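Local coordinates for suppressor protein MPT5 (Saccharomyces cerevisiae, PDB 5BZ1) that binds 3'-UTR sequences of target mRNAs through its Pumilio-repeat domain and regulates their expression after transcription, negatively regulating HO, at residues 184-189 / 196-201; 221-226 / 230-235; 131-136 / 161-166; 140-145 / 180-185. All blocks are in the same frame, centred on the assembly; numbering follows the deposited sequence. Where two conformers were deposited one is given.

Interaction 1: 184-189 / 196-201; sequences QKLLSV and FKISVK. With nucleotides of chain B.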
# COMPACT_ATOMS: atom_id res chain seq x y z
N GLN A 184 0.56 0.85 -0.91
CA GLN A 184 0.77 0.60 0.52
C GLN A 184 1.99 -0.28 0.76
O GLN A 184 2.74 -0.06 1.71
CB GLN A 184 -0.48 -0.05 1.14
CG GLN A 184 -1.68 0.89 1.22
CD GLN A 184 -2.92 0.20 1.77
OE1 GLN A 184 -2.93 -0.30 2.89
NE2 GLN A 184 -3.98 0.18 0.97
N LYS A 185 2.19 -1.28 -0.10
CA LYS A 185 3.37 -2.14 -0.01
C LYS A 185 4.63 -1.30 -0.19
O LYS A 185 5.58 -1.40 0.59
CB LYS A 185 3.33 -3.23 -1.09
CG LYS A 185 2.12 -4.15 -1.02
CD LYS A 185 2.03 -4.88 0.30
CE LYS A 185 0.76 -5.72 0.39
NZ LYS A 185 0.69 -6.79 -0.65
N LEU A 186 4.62 -0.46 -1.23
CA LEU A 186 5.73 0.43 -1.52
C LEU A 186 6.06 1.34 -0.34
O LEU A 186 7.22 1.46 0.06
CB LEU A 186 5.41 1.28 -2.75
CG LEU A 186 6.48 2.28 -3.17
CD1 LEU A 186 7.71 1.56 -3.73
CD2 LEU A 186 5.93 3.26 -4.18
N LEU A 187 5.03 1.98 0.21
CA LEU A 187 5.21 2.94 1.30
C LEU A 187 5.75 2.28 2.56
O LEU A 187 6.39 2.93 3.39
CB LEU A 187 3.89 3.66 1.61
CG LEU A 187 3.39 4.68 0.59
CD1 LEU A 187 2.01 5.20 0.97
CD2 LEU A 187 4.35 5.84 0.46
N SER A 188 5.51 0.98 2.71
CA SER A 188 5.92 0.26 3.91
C SER A 188 7.42 -0.08 3.91
O SER A 188 7.97 -0.43 4.95
CB SER A 188 5.10 -1.01 4.09
OG SER A 188 5.38 -1.95 3.07
N VAL A 189 8.06 0.02 2.75
CA VAL A 189 9.48 -0.36 2.64
C VAL A 189 10.39 0.71 2.04
O VAL A 189 11.61 0.65 2.21
CB VAL A 189 9.66 -1.67 1.83
CG1 VAL A 189 8.97 -2.83 2.50
CG2 VAL A 189 9.15 -1.48 0.41
N PHE A 196 8.13 11.15 1.08
CA PHE A 196 7.88 12.58 0.96
C PHE A 196 7.39 12.98 -0.42
O PHE A 196 6.38 13.68 -0.55
CB PHE A 196 9.16 13.37 1.27
CG PHE A 196 9.46 13.49 2.74
CD1 PHE A 196 8.53 13.12 3.69
CD2 PHE A 196 10.70 13.97 3.16
CE1 PHE A 196 8.81 13.23 5.04
CE2 PHE A 196 10.98 14.08 4.51
CZ PHE A 196 10.04 13.71 5.45
N LYS A 197 8.10 12.53 -1.46
CA LYS A 197 7.75 12.86 -2.84
C LYS A 197 6.34 12.40 -3.19
O LYS A 197 5.60 13.10 -3.88
CB LYS A 197 8.77 12.26 -3.81
CG LYS A 197 10.07 13.05 -3.90
CD LYS A 197 11.22 12.21 -4.45
CE LYS A 197 10.93 11.70 -5.86
NZ LYS A 197 10.84 12.80 -6.85
N ILE A 198 5.97 11.22 -2.69
CA ILE A 198 4.64 10.67 -2.93
C ILE A 198 3.58 11.42 -2.12
O ILE A 198 2.48 11.68 -2.62
CB ILE A 198 4.60 9.16 -2.60
CG1 ILE A 198 5.61 8.41 -3.47
CG2 ILE A 198 3.20 8.59 -2.79
CD1 ILE A 198 5.67 6.91 -3.21
N SER A 199 3.92 11.77 -0.89
CA SER A 199 3.00 12.50 -0.01
C SER A 199 2.66 13.89 -0.54
O SER A 199 1.52 14.34 -0.40
CB SER A 199 3.60 12.60 1.39
OG SER A 199 2.90 13.57 2.16
N VAL A 200 3.64 14.56 -1.14
CA VAL A 200 3.40 15.85 -1.78
C VAL A 200 2.29 15.72 -2.81
O VAL A 200 1.37 16.54 -2.85
CB VAL A 200 4.68 16.40 -2.44
CG1 VAL A 200 4.36 17.55 -3.38
CG2 VAL A 200 5.69 16.84 -1.39
N LYS A 201 2.36 14.68 -3.62
CA LYS A 201 1.34 14.44 -4.64
C LYS A 201 -0.00 14.03 -4.03
O LYS A 201 -1.07 14.44 -4.50
CB LYS A 201 1.84 13.39 -5.64
CG LYS A 201 1.77 13.84 -7.09
CD LYS A 201 2.59 15.11 -7.34
CE LYS A 201 2.31 15.69 -8.72
NZ LYS A 201 3.15 16.88 -9.01
P A B 4 -15.07 -3.90 2.68
OP1 A B 4 -15.87 -5.05 2.21
OP2 A B 4 -14.40 -3.95 4.01
O5' A B 4 -13.95 -3.56 1.60
C5' A B 4 -14.29 -3.26 0.26
C4' A B 4 -13.07 -3.28 -0.62
O4' A B 4 -12.17 -2.21 -0.22
C3' A B 4 -12.22 -4.53 -0.54
O3' A B 4 -12.74 -5.59 -1.33
C2' A B 4 -10.86 -4.04 -1.00
O2' A B 4 -10.79 -3.97 -2.42
C1' A B 4 -10.84 -2.61 -0.44
N9 A B 4 -10.10 -2.51 0.83
C8 A B 4 -10.53 -2.83 2.10
N7 A B 4 -9.63 -2.62 3.03
C5 A B 4 -8.52 -2.13 2.34
C6 A B 4 -7.24 -1.72 2.76
N6 A B 4 -6.82 -1.74 4.03
N1 A B 4 -6.38 -1.29 1.81
C2 A B 4 -6.79 -1.27 0.53
N3 A B 4 -7.96 -1.62 0.02
C4 A B 4 -8.80 -2.06 0.98
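Ile198 carries the contact between helix 179-189 and helix 192-204: its terminal methyl enters the angle between Leu186 and Leu187 and touches one branch of each. CD1 of Ile198 lies 3.8 Å from CD2 of Leu186, and the same CD1 is 4.0 Å from CD2 of Leu187. The reach comes from an extended chain, for CG1 stands anti to the carbonyl carbon (chi1 -60°) and CD1 continues anti beyond it, so that the methyl is carried straight across the gap between backbones whose nearest CA atoms, those of Leu187 and Ile198, are 8.8 Å apart.

The two leucines meet this methyl differently. Leu186 leaves its helix toward the partner, with CG anti to the backbone N (chi1 179°). Leu187 starts out alongside and brings only its end nearer. Each side chain crosses the isoleucine obliquely, and methyl-to-methyl contact is the whole of the interaction. Around it, Leu186 also packs on Ile160, Ile161 and Ile164 of helix 158-165, while Phe221 of helix 215-223 covers Leu187.

From the same turn of helix 179-189, Gln184 serves the RNA instead. Its NE2 gives N1 of A4 of chain B a nearly straight hydrogen bond of 2.9 Å, with an angle of 174° at the hydrogen. One helix thus reads a base with one side and feeds a hydrophobic core with another, the division of labour typical of a Pumilio repeat, here the fifth, in an all-helical PUF domain.

Interaction 2: 221-226 / 230-235; sequences FLLDIK and FYLLAE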
# COMPACT_ATOMS: atom_id res chain seq x y z
N PHE A 221 -3.20 5.27 5.70
CA PHE A 221 -1.88 4.64 5.76
C PHE A 221 -0.80 5.67 6.09
O PHE A 221 0.09 5.40 6.89
CB PHE A 221 -1.55 3.92 4.45
CG PHE A 221 -0.39 2.96 4.57
CD1 PHE A 221 -0.60 1.63 4.90
CD2 PHE A 221 0.91 3.41 4.38
CE1 PHE A 221 0.46 0.75 5.03
CE2 PHE A 221 1.99 2.53 4.50
CZ PHE A 221 1.76 1.20 4.83
N LEU A 222 -0.88 6.84 5.46
CA LEU A 222 0.04 7.94 5.77
C LEU A 222 -0.03 8.33 7.24
O LEU A 222 1.00 8.62 7.86
CB LEU A 222 -0.25 9.16 4.90
CG LEU A 222 0.16 9.15 3.44
CD1 LEU A 222 0.09 10.56 2.86
CD2 LEU A 222 1.56 8.58 3.28
N LEU A 223 -1.24 8.34 7.79
CA LEU A 223 -1.46 8.77 9.17
C LEU A 223 -0.82 7.81 10.19
O LEU A 223 -0.68 8.16 11.36
CB LEU A 223 -2.95 8.95 9.44
CG LEU A 223 -3.61 10.18 8.81
CD1 LEU A 223 -5.13 10.16 8.98
CD2 LEU A 223 -3.03 11.45 9.42
N ASP A 224 -0.43 6.62 9.73
CA ASP A 224 0.23 5.64 10.59
C ASP A 224 1.76 5.74 10.51
O ASP A 224 2.47 5.07 11.27
CB ASP A 224 -0.23 4.22 10.25
CG ASP A 224 -1.53 3.84 10.94
OD1 ASP A 224 -1.79 4.36 12.04
OD2 ASP A 224 -2.28 3.02 10.38
N ILE A 225 2.26 6.56 9.59
CA ILE A 225 3.70 6.77 9.47
C ILE A 225 4.15 7.92 10.38
O ILE A 225 3.96 9.09 10.05
CB ILE A 225 4.12 7.04 8.02
CG1 ILE A 225 3.59 5.94 7.10
CG2 ILE A 225 5.64 7.14 7.91
CD1 ILE A 225 3.90 6.16 5.63
N LYS A 226 4.75 7.56 11.51
CA LYS A 226 5.12 8.53 12.55
C LYS A 226 6.09 9.60 12.09
O LYS A 226 6.02 10.75 12.53
CB LYS A 226 5.68 7.79 13.77
CG LYS A 226 4.74 6.76 14.36
CD LYS A 226 5.39 5.97 15.49
CE LYS A 226 4.41 5.00 16.12
NZ LYS A 226 4.90 4.45 17.42
N PHE A 230 5.31 15.51 11.71
CA PHE A 230 5.76 16.90 11.82
C PHE A 230 5.14 17.85 10.78
O PHE A 230 5.13 19.06 10.99
CB PHE A 230 7.29 16.99 11.80
CG PHE A 230 7.90 16.83 10.43
CD1 PHE A 230 8.31 17.94 9.71
CD2 PHE A 230 8.06 15.56 9.88
CE1 PHE A 230 8.87 17.79 8.45
CE2 PHE A 230 8.62 15.41 8.62
CZ PHE A 230 9.03 16.53 7.90
N TYR A 231 4.63 17.31 9.68
CA TYR A 231 4.00 18.13 8.65
C TYR A 231 2.60 17.67 8.26
O TYR A 231 1.74 18.50 7.95
CB TYR A 231 4.89 18.22 7.40
CG TYR A 231 4.79 17.01 6.50
CD1 TYR A 231 3.99 17.02 5.37
CD2 TYR A 231 5.51 15.86 6.79
CE1 TYR A 231 3.90 15.92 4.55
CE2 TYR A 231 5.43 14.76 5.98
CZ TYR A 231 4.62 14.79 4.86
OH TYR A 231 4.56 13.68 4.07
N LEU A 232 2.37 16.36 8.25
CA LEU A 232 1.14 15.79 7.70
C LEU A 232 -0.13 16.23 8.43
O LEU A 232 -1.15 16.50 7.79
CB LEU A 232 1.22 14.26 7.63
CG LEU A 232 0.08 13.60 6.86
CD1 LEU A 232 0.03 14.11 5.42
CD2 LEU A 232 0.21 12.09 6.87
N LEU A 233 -0.07 16.29 9.76
CA LEU A 233 -1.22 16.69 10.57
C LEU A 233 -1.71 18.09 10.19
O LEU A 233 -2.86 18.26 9.79
CB LEU A 233 -0.87 16.64 12.06
CG LEU A 233 -0.64 15.25 12.66
CD1 LEU A 233 0.10 15.36 13.98
CD2 LEU A 233 -1.97 14.54 12.85
N ALA A 234 -0.84 19.08 10.33
CA ALA A 234 -1.17 20.45 9.97
C ALA A 234 -1.54 20.59 8.49
O ALA A 234 -2.48 21.29 8.14
CB ALA A 234 -0.02 21.38 10.32
N GLU A 235 -0.78 19.91 7.63
CA GLU A 235 -1.02 19.97 6.19
C GLU A 235 -2.42 19.46 5.85
O GLU A 235 -3.18 20.13 5.15
CB GLU A 235 0.02 19.14 5.44
CG GLU A 235 0.10 19.42 3.95
CD GLU A 235 1.06 20.53 3.62
OE1 GLU A 235 2.08 20.67 4.33
OE2 GLU A 235 0.80 21.28 2.65
O HOH W 1 7.24 13.39 12.57
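Lys226 and Phe230 are joined through a single water, which donates to O of Lys226 at 2.9 Å. The same water accepts from N of Phe230 at 3.0 Å, tying the turn after helix 215-223 to the first part of helix 229-240. It lies at the edge of the Phe230 ring, in its plane, and one face of that ring is met near the rim by CD2 of Tyr231.

Away from this bridge the contact is made of leucines. Leu232 is its centre: CD2 rests 3.6 Å from CB of Leu222 and also lies close to the carbonyl O of Leu222. The branch therefore meets the base of that side chain and the backbone beside it more closely than its far methyls. CG of Leu232 stands anti to its backbone N (chi1 -170°), an orientation that carries CD2 across to the other helix. Leu223 adds a looser touch, with its CD2 4.2 Å from CD2 of Leu232 and the two side chains at about a right angle. CB of Leu232 also sits over the centre of the Tyr231 ring.

Beyond the pair, Leu222 packs on Leu187 and Ile202, and Leu223 on Phe260, which places the leucines between successive helical layers of the PUF domain. The side chains that meet directly are all apolar, whereas the backbone polar groups beside the turn meet through water; burial of methyls probably supplies most of the cohesion, and the water satisfies a carbonyl and an amide.

Interaction 3: 131-136 / 161-166; sequences QVVTLI and IDAIVE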
# COMPACT_ATOMS: atom_id res chain seq x y z
N GLN A 131 2.96 3.02 -19.18
CA GLN A 131 2.99 1.56 -19.10
C GLN A 131 3.24 1.07 -17.67
O GLN A 131 2.69 0.06 -17.25
CB GLN A 131 4.01 0.99 -20.08
CG GLN A 131 3.50 0.91 -21.52
CD GLN A 131 4.58 0.51 -22.51
OE1 GLN A 131 5.76 0.77 -22.29
NE2 GLN A 131 4.18 -0.15 -23.60
N VAL A 132 4.07 1.80 -16.92
CA VAL A 132 4.33 1.45 -15.52
C VAL A 132 3.06 1.59 -14.66
O VAL A 132 2.77 0.73 -13.83
CB VAL A 132 5.47 2.29 -14.90
CG1 VAL A 132 5.63 1.96 -13.42
CG2 VAL A 132 6.78 2.05 -15.63
N VAL A 133 2.32 2.68 -14.88
CA VAL A 133 1.04 2.87 -14.19
C VAL A 133 0.12 1.70 -14.51
O VAL A 133 -0.51 1.13 -13.61
CB VAL A 133 0.37 4.20 -14.60
CG1 VAL A 133 -1.05 4.26 -14.08
CG2 VAL A 133 1.18 5.38 -14.08
N THR A 134 0.06 1.33 -15.78
CA THR A 134 -0.72 0.17 -16.23
C THR A 134 -0.31 -1.10 -15.48
O THR A 134 -1.17 -1.86 -15.03
CB THR A 134 -0.59 -0.02 -17.74
OG1 THR A 134 -1.28 1.04 -18.42
CG2 THR A 134 -1.18 -1.36 -18.17
N LEU A 135 0.99 -1.33 -15.34
CA LEU A 135 1.50 -2.48 -14.60
C LEU A 135 1.04 -2.47 -13.14
O LEU A 135 0.64 -3.51 -12.60
CB LEU A 135 3.03 -2.53 -14.66
CG LEU A 135 3.62 -2.92 -16.01
CD1 LEU A 135 5.13 -3.09 -15.92
CD2 LEU A 135 2.98 -4.20 -16.51
N ILE A 136 1.10 -1.30 -12.51
CA ILE A 136 0.71 -1.15 -11.11
C ILE A 136 -0.75 -1.57 -10.89
O ILE A 136 -1.08 -2.20 -9.89
CB ILE A 136 0.93 0.31 -10.63
CG1 ILE A 136 2.43 0.62 -10.56
CG2 ILE A 136 0.30 0.54 -9.27
CD1 ILE A 136 2.75 2.08 -10.28
N ILE A 161 8.54 5.22 -8.42
CA ILE A 161 8.35 6.56 -7.87
C ILE A 161 8.03 7.55 -8.98
O ILE A 161 7.08 8.33 -8.88
CB ILE A 161 9.60 7.06 -7.09
CG1 ILE A 161 10.06 6.02 -6.06
CG2 ILE A 161 9.32 8.41 -6.43
CD1 ILE A 161 9.00 5.67 -5.02
N ASP A 162 8.83 7.51 -10.05
CA ASP A 162 8.67 8.43 -11.18
C ASP A 162 7.26 8.35 -11.79
O ASP A 162 6.66 9.37 -12.12
CB ASP A 162 9.71 8.14 -12.27
CG ASP A 162 11.11 8.57 -11.86
OD1 ASP A 162 11.26 9.22 -10.81
OD2 ASP A 162 12.06 8.25 -12.61
N ALA A 163 6.76 7.13 -11.95
CA ALA A 163 5.43 6.92 -12.52
C ALA A 163 4.33 7.48 -11.63
O ALA A 163 3.37 8.08 -12.11
CB ALA A 163 5.20 5.44 -12.76
N ILE A 164 4.48 7.28 -10.32
CA ILE A 164 3.48 7.70 -9.34
C ILE A 164 3.34 9.22 -9.26
O ILE A 164 2.23 9.74 -9.25
CB ILE A 164 3.81 7.14 -7.95
CG1 ILE A 164 3.64 5.63 -7.93
CG2 ILE A 164 2.92 7.76 -6.88
CD1 ILE A 164 4.12 4.98 -6.67
N VAL A 165 4.47 9.92 -9.21
CA VAL A 165 4.45 11.37 -9.00
C VAL A 165 4.22 12.17 -10.28
O VAL A 165 4.07 13.40 -10.23
CB VAL A 165 5.73 11.88 -8.31
CG1 VAL A 165 6.00 11.09 -7.04
CG2 VAL A 165 6.93 11.79 -9.26
N GLU A 166 4.20 11.49 -11.42
CA GLU A 166 3.97 12.17 -12.70
C GLU A 166 2.54 12.69 -12.80
O GLU A 166 1.58 11.91 -12.76
CB GLU A 166 4.27 11.22 -13.87
CG GLU A 166 4.09 11.84 -15.25
CD GLU A 166 5.20 12.81 -15.62
OE1 GLU A 166 6.23 12.85 -14.90
OE2 GLU A 166 5.06 13.52 -16.63
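Ala163 and Val132 form the tight part of the junction between helix 158-165 and helix 129-137, with CB of the alanine 3.6 Å from CG1 of the valine. That CG1 branch stands anti to the backbone N of Val132 (chi1 176°), which turns it against the small side chain opposite. Because alanine projects only a methyl, the backbones come close: CA of Val133 lies 6.2 Å from CA of Ala163. The other neighbour of the alanine, Val133, approaches from alongside, its CG2 4.0 Å from the carbonyl O of Ala163. ND2 of Asn169 gives this oxygen a hydrogen bond.

Packing slackens toward Ile136, where CD1 lies 4.3 Å from CG1 of Ile164. Both isoleucines are nevertheless buried, and they share Ile173 of helix 169-174 as a third partner, while Val182 and Leu186 of helix 179-189 help to cover them. The solvent side is different. Thr134 is exposed and takes no part in the contact, and the acidic ends of Asp162 and Glu166 lead away from it.

The short helical segments cross almost perpendicularly, at -94°, with axes 9.3 Å apart at their closest. The fourth Pumilio repeat ends just before Ala163, so the contact lies at the edge of two repeats. Close apolar packing of short crossing helices is characteristic of the curved, all-helical PUF solenoid.

Interaction 4: 140-145 / 180-185; sequences NGNHVI and CCVLQK. With nucleotides of chain B.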
# COMPACT_ATOMS: atom_id res chain seq x y z
N ASN A 140 -2.37 -8.90 -13.66
CA ASN A 140 -1.18 -9.74 -13.63
C ASN A 140 0.08 -8.96 -13.26
O ASN A 140 0.91 -9.43 -12.49
CB ASN A 140 -0.99 -10.42 -14.99
CG ASN A 140 -2.10 -11.39 -15.31
OD1 ASN A 140 -2.41 -12.26 -14.50
ND2 ASN A 140 -2.71 -11.24 -16.47
N GLY A 141 0.21 -7.75 -13.82
CA GLY A 141 1.39 -6.94 -13.63
C GLY A 141 1.66 -6.47 -12.21
O GLY A 141 2.82 -6.32 -11.82
N ASN A 142 0.61 -6.24 -11.43
CA ASN A 142 0.78 -5.70 -10.09
C ASN A 142 1.56 -6.66 -9.19
O ASN A 142 2.20 -6.23 -8.23
CB ASN A 142 -0.56 -5.31 -9.46
CG ASN A 142 -1.29 -6.49 -8.84
OD1 ASN A 142 -1.15 -6.77 -7.64
ND2 ASN A 142 -2.09 -7.19 -9.65
N HIS A 143 1.53 -7.95 -9.52
CA HIS A 143 2.28 -8.94 -8.76
C HIS A 143 3.78 -8.83 -9.03
O HIS A 143 4.60 -9.06 -8.13
CB HIS A 143 1.78 -10.36 -9.08
CG HIS A 143 0.36 -10.60 -8.70
ND1 HIS A 143 -0.05 -10.73 -7.38
CD2 HIS A 143 -0.76 -10.75 -9.44
CE1 HIS A 143 -1.35 -10.94 -7.34
NE2 HIS A 143 -1.81 -10.96 -8.58
N VAL A 144 4.13 -8.48 -10.26
CA VAL A 144 5.53 -8.24 -10.63
C VAL A 144 6.07 -7.00 -9.92
O VAL A 144 7.18 -7.01 -9.39
CB VAL A 144 5.70 -8.12 -12.16
CG1 VAL A 144 7.12 -7.66 -12.50
CG2 VAL A 144 5.38 -9.44 -12.84
N ILE A 145 5.29 -5.92 -9.92
CA ILE A 145 5.70 -4.69 -9.23
C ILE A 145 5.89 -4.97 -7.74
O ILE A 145 6.88 -4.54 -7.14
CB ILE A 145 4.68 -3.54 -9.42
CG1 ILE A 145 4.50 -3.23 -10.91
CG2 ILE A 145 5.14 -2.30 -8.67
CD1 ILE A 145 5.79 -2.83 -11.62
N CYS A 180 -4.02 0.64 -5.10
CA CYS A 180 -4.04 1.06 -3.71
C CYS A 180 -3.23 0.11 -2.83
O CYS A 180 -2.53 0.53 -1.90
CB CYS A 180 -5.49 1.12 -3.22
SG CYS A 180 -5.69 1.62 -1.50
N CYS A 181 -3.33 -1.18 -3.12
CA CYS A 181 -2.59 -2.20 -2.37
C CYS A 181 -1.10 -2.14 -2.67
O CYS A 181 -0.27 -2.23 -1.76
CB CYS A 181 -3.14 -3.59 -2.68
SG CYS A 181 -4.84 -3.85 -2.12
N VAL A 182 -0.75 -1.98 -3.94
CA VAL A 182 0.65 -1.86 -4.36
C VAL A 182 1.31 -0.66 -3.68
O VAL A 182 2.43 -0.76 -3.17
CB VAL A 182 0.76 -1.70 -5.89
CG1 VAL A 182 2.21 -1.50 -6.31
CG2 VAL A 182 0.17 -2.92 -6.59
N LEU A 183 0.61 0.47 -3.68
CA LEU A 183 1.13 1.71 -3.11
C LEU A 183 1.42 1.57 -1.62
O LEU A 183 2.42 2.11 -1.13
CB LEU A 183 0.15 2.87 -3.35
CG LEU A 183 0.61 4.26 -2.93
CD1 LEU A 183 1.94 4.60 -3.59
CD2 LEU A 183 -0.43 5.31 -3.29
N GLN A 184 0.56 0.85 -0.91
CA GLN A 184 0.77 0.60 0.52
C GLN A 184 1.99 -0.28 0.76
O GLN A 184 2.74 -0.06 1.71
CB GLN A 184 -0.48 -0.05 1.14
CG GLN A 184 -1.68 0.89 1.22
CD GLN A 184 -2.92 0.20 1.77
OE1 GLN A 184 -2.93 -0.30 2.89
NE2 GLN A 184 -3.98 0.18 0.97
N LYS A 185 2.19 -1.28 -0.10
CA LYS A 185 3.37 -2.14 -0.01
C LYS A 185 4.63 -1.30 -0.19
O LYS A 185 5.58 -1.40 0.59
CB LYS A 185 3.33 -3.23 -1.09
CG LYS A 185 2.12 -4.15 -1.02
CD LYS A 185 2.03 -4.88 0.30
CE LYS A 185 0.76 -5.72 0.39
NZ LYS A 185 0.69 -6.79 -0.65
P U B 6 -8.85 -11.83 -3.16
OP1 U B 6 -10.34 -11.78 -3.06
OP2 U B 6 -8.10 -12.96 -2.56
O5' U B 6 -8.44 -11.74 -4.70
C5' U B 6 -9.13 -10.88 -5.61
C4' U B 6 -8.39 -10.73 -6.91
O4' U B 6 -7.51 -9.57 -6.83
C3' U B 6 -7.50 -11.91 -7.31
O3' U B 6 -7.52 -12.06 -8.73
C2' U B 6 -6.11 -11.45 -6.87
O2' U B 6 -5.04 -12.06 -7.56
C1' U B 6 -6.19 -9.95 -7.15
N1 U B 6 -5.24 -9.14 -6.37
C2 U B 6 -4.17 -8.59 -7.05
O2 U B 6 -4.01 -8.77 -8.25
N3 U B 6 -3.30 -7.83 -6.29
C4 U B 6 -3.40 -7.58 -4.93
O4 U B 6 -2.55 -6.88 -4.38
C5 U B 6 -4.55 -8.18 -4.30
C6 U B 6 -5.41 -8.92 -5.02
P U B 7 -8.02 -13.44 -9.39
OP1 U B 7 -8.10 -13.27 -10.86
OP2 U B 7 -9.24 -13.88 -8.65
O5' U B 7 -6.83 -14.47 -9.08
C5' U B 7 -6.95 -15.85 -9.41
C4' U B 7 -6.05 -16.72 -8.54
O4' U B 7 -4.70 -16.72 -9.08
C3' U B 7 -5.94 -16.29 -7.08
O3' U B 7 -5.79 -17.46 -6.26
C2' U B 7 -4.63 -15.51 -7.07
O2' U B 7 -4.00 -15.41 -5.81
C1' U B 7 -3.80 -16.32 -8.06
N1 U B 7 -2.68 -15.59 -8.68
C2 U B 7 -1.40 -15.85 -8.21
O2 U B 7 -1.19 -16.64 -7.30
N3 U B 7 -0.39 -15.16 -8.83
C4 U B 7 -0.52 -14.25 -9.86
O4 U B 7 0.50 -13.71 -10.30
C5 U B 7 -1.87 -14.04 -10.30
C6 U B 7 -2.88 -14.70 -9.72
P A B 4 -15.07 -3.90 2.68
OP1 A B 4 -15.87 -5.05 2.21
OP2 A B 4 -14.40 -3.95 4.01
O5' A B 4 -13.95 -3.56 1.60
C5' A B 4 -14.29 -3.26 0.26
C4' A B 4 -13.07 -3.28 -0.62
O4' A B 4 -12.17 -2.21 -0.22
C3' A B 4 -12.22 -4.53 -0.54
O3' A B 4 -12.74 -5.59 -1.33
C2' A B 4 -10.86 -4.04 -1.00
O2' A B 4 -10.79 -3.97 -2.42
C1' A B 4 -10.84 -2.61 -0.44
N9 A B 4 -10.10 -2.51 0.83
C8 A B 4 -10.53 -2.83 2.10
N7 A B 4 -9.63 -2.62 3.03
C5 A B 4 -8.52 -2.13 2.34
C6 A B 4 -7.24 -1.72 2.76
N6 A B 4 -6.82 -1.74 4.03
N1 A B 4 -6.38 -1.29 1.81
C2 A B 4 -6.79 -1.27 0.53
N3 A B 4 -7.96 -1.62 0.02
C4 A B 4 -8.80 -2.06 0.98
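This is an apolar contact between helix 141-151 and helix 179-189, which lie in neighbouring Pumilio repeats, the fourth and fifth, of the PUF solenoid and line its RNA-binding surface. Val182 sits between two partners. Its CG1 touches CG2 of Ile145 at 3.8 Å, the two side chains at about a right angle, and its other branch, CG2, lies 3.8 Å from CB of Asn142.

The amide of Asn142 then turns to the RNA. CG lies between the backbone N and the carbonyl carbon (chi1 82°), the crowded position, and this sets the amide along the rim of U6 of chain B. N3 of U6 donates to OD1 of Asn142 at 2.8 Å, almost straight at 178°, while ND2 of Asn142 donates to O2 of U6 at 2.9 Å. The asparagine also bonds back to O of Asp138 through ND2, which helps to hold the amide.

His143 has ND2 of Asn142 near one face and C4 of U7 of chain B 3.5 Å above the opposite face, toward its rim. In the partner helix, NE2 of Gln184 donates to O of Cys180 from above the carbonyl plane, and N of Gln184 reaches that oxygen from the opposite face.

Interactions 1 and 4 share Gln184 and Lys185 on helix 179-189, their centres about 13 Å apart. Interaction 3 lies about 11 Å, centre to centre, from interaction 4, and Ile136 O comes 3.2 Å from Asn142 CB where they meet. Interaction 3 also touches interaction 1, through Leu186 CD2 and Ile164 CD1 at 3.5 Å. On the other flank, OG of Ser199 and OH of Tyr231, probably hydrogen-bonded at 2.5 Å, link interaction 1 to interaction 2. Interactions 2 and 3 do not touch, their nearest atoms being about 10 Å apart. Each stays about 7 Å from the RNA at its nearest atom, whereas 184-189 and 140-145 hold bases directly.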